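PDB 1YNB: 5'-deoxynucleotidase from Archaeoglobus fulgidus, which probably hydrolyses 2'-deoxyribonucleoside 5'-phosphates to the deoxyribonucleoside and free phosphate, using a divalent metal such as cobalt or manganese. Local coordinates for residues 158-161 against 162-165. Residues are numbered along the deposited sequence; the frame is centred on the assembly and turned at random.
Sequences EIYR and VLME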
loop_
_atom_site.group_PDB
_atom_site.type_symbol
_atom_site.label_atom_id
_atom_site.label_comp_id
_atom_site.label_asym_id
_atom_site.label_seq_id
_atom_site.Cartn_x
_atom_site.Cartn_y
_atom_site.Cartn_z
ATOM N N GLU A 158 5.743 26.661 1.390
ATOM C CA GLU A 158 5.848 26.444 2.826
ATOM C C GLU A 158 6.004 24.938 3.133
ATOM O O GLU A 158 6.865 24.529 3.932
ATOM C CB GLU A 158 4.596 27.029 3.512
ATOM C CG GLU A 158 4.555 26.933 5.049
ATOM C CD GLU A 158 3.486 27.851 5.716
ATOM O OE1 GLU A 158 2.424 28.151 5.105
ATOM O OE2 GLU A 158 3.704 28.264 6.883
ATOM N N ILE A 159 5.182 24.120 2.488
ATOM C CA ILE A 159 5.248 22.660 2.706
ATOM C C ILE A 159 6.629 22.143 2.261
ATOM O O ILE A 159 7.244 21.329 2.926
ATOM C CB ILE A 159 4.142 21.949 1.892
ATOM C CG1 ILE A 159 2.786 22.214 2.549
ATOM C CG2 ILE A 159 4.357 20.408 1.877
ATOM C CD1 ILE A 159 1.653 21.629 1.741
ATOM N N TYR A 160 7.082 22.601 1.107
ATOM C CA TYR A 160 8.388 22.204 0.577
ATOM C C TYR A 160 9.509 22.596 1.558
ATOM O O TYR A 160 10.424 21.812 1.833
ATOM C CB TYR A 160 8.615 22.898 -0.765
ATOM C CG TYR A 160 9.953 22.635 -1.389
ATOM C CD1 TYR A 160 10.301 21.355 -1.821
ATOM C CD2 TYR A 160 10.889 23.656 -1.538
ATOM C CE1 TYR A 160 11.539 21.101 -2.387
ATOM C CE2 TYR A 160 12.159 23.406 -2.112
ATOM C CZ TYR A 160 12.467 22.124 -2.535
ATOM O OH TYR A 160 13.694 21.863 -3.129
ATOM N N ARG A 161 9.443 23.812 2.083
ATOM C CA ARG A 161 10.476 24.257 3.015
ATOM C C ARG A 161 10.578 23.317 4.215
ATOM O O ARG A 161 11.680 22.950 4.631
ATOM C CB ARG A 161 10.204 25.705 3.497
ATOM C CG ARG A 161 11.275 26.180 4.489
ATOM C CD ARG A 161 11.103 27.601 4.948
ATOM N NE ARG A 161 12.216 28.004 5.812
ATOM C CZ ARG A 161 12.247 29.144 6.504
ATOM N NH1 ARG A 161 11.227 29.994 6.431
ATOM N NH2 ARG A 161 13.296 29.451 7.260
ATOM N N VAL A 162 9.433 22.926 4.787
ATOM C CA VAL A 162 9.456 22.030 5.936
ATOM C C VAL A 162 9.909 20.620 5.518
ATOM O O VAL A 162 10.645 19.975 6.265
ATOM C CB VAL A 162 8.070 21.988 6.653
ATOM C CG1 VAL A 162 8.059 20.947 7.787
ATOM C CG2 VAL A 162 7.800 23.376 7.250
ATOM N N LEU A 163 9.481 20.162 4.336
ATOM C CA LEU A 163 9.881 18.839 3.820
ATOM C C LEU A 163 11.412 18.771 3.830
ATOM O O LEU A 163 12.001 17.783 4.289
ATOM C CB LEU A 163 9.450 18.668 2.363
ATOM C CG LEU A 163 9.299 17.348 1.570
ATOM C CD1 LEU A 163 9.916 17.512 0.171
ATOM C CD2 LEU A 163 9.769 16.129 2.345
ATOM N N MET A 164 12.039 19.805 3.275
ATOM C CA MET A 164 13.501 19.822 3.180
ATOM C C MET A 164 14.232 20.159 4.474
ATOM O O MET A 164 15.419 19.813 4.625
ATOM C CB MET A 164 13.933 20.748 2.033
ATOM C CG MET A 164 13.341 20.370 0.629
ATOM S SD MET A 164 13.751 18.668 0.092
ATOM C CE MET A 164 15.452 18.961 -0.637
ATOM N N GLU A 165 13.559 20.832 5.411
ATOM C CA GLU A 165 14.182 21.126 6.700
ATOM C C GLU A 165 14.258 19.811 7.467
ATOM O O GLU A 165 15.270 19.505 8.091
ATOM C CB GLU A 165 13.335 22.079 7.538
ATOM C CG GLU A 165 13.315 23.508 7.050
ATOM C CD GLU A 165 12.530 24.401 7.999
ATOM O OE1 GLU A 165 11.326 24.110 8.261
ATOM O OE2 GLU A 165 13.131 25.384 8.487
#
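Tyr160 and Met164, one helical turn apart, meet through both backbone and side chain. The amide of Met164 donates to the carbonyl of Tyr160, N to O 3.0 Å, and this bond is nearly straight, with an N-H...O angle of 166°. The same i to i+4 pattern satisfies the two carbonyls before it: Val162 N binds Glu158 O, and Leu163 N binds Ile159 O at 2.9 Å. In the last bond, from Glu165 N to Arg161 O, the angle at the hydrogen falls to 136°, so its N-H points less directly at the oxygen; this donor is shared, with a second, weak bond from Glu165 N to Val162 O at 3.2 Å. The Met164 carbonyl accepts from Lys167 NZ.

Beside the backbone bond, CG of Met164 lies over one face of the Tyr160 ring, offset toward the rim and 3.9 Å from the ring centroid, in a CH-pi contact. Tyr160 has CG anti to its own N (chi1 177°), which swings the ring along the helix toward Met164, whose chain bends at chi2 and chi3 and brings SD obliquely to the ring at 4.9 Å from the centroid, a Met-aromatic contact. The phenol OH is satisfied by the carbonyl oxygen of Ala146. Replacing Tyr160 with an alanine would probably strip Met164 CG of its aromatic cover and leave the Ala146 carbonyl without its phenol partner.

On the exposed side, Arg161 and Glu165 are linked by charge alone: NE lies a long 3.9 Å from OE2, which stands well out of the guanidinium plane, and no N-H is aimed at it.

Ile159 and Leu163 are buried, and both also touch the second subunit. The arrangement is that of an amphipathic alpha-helix, here helix 154-166, packed within the helical HD-type fold, against helices 39-56 and 117-135.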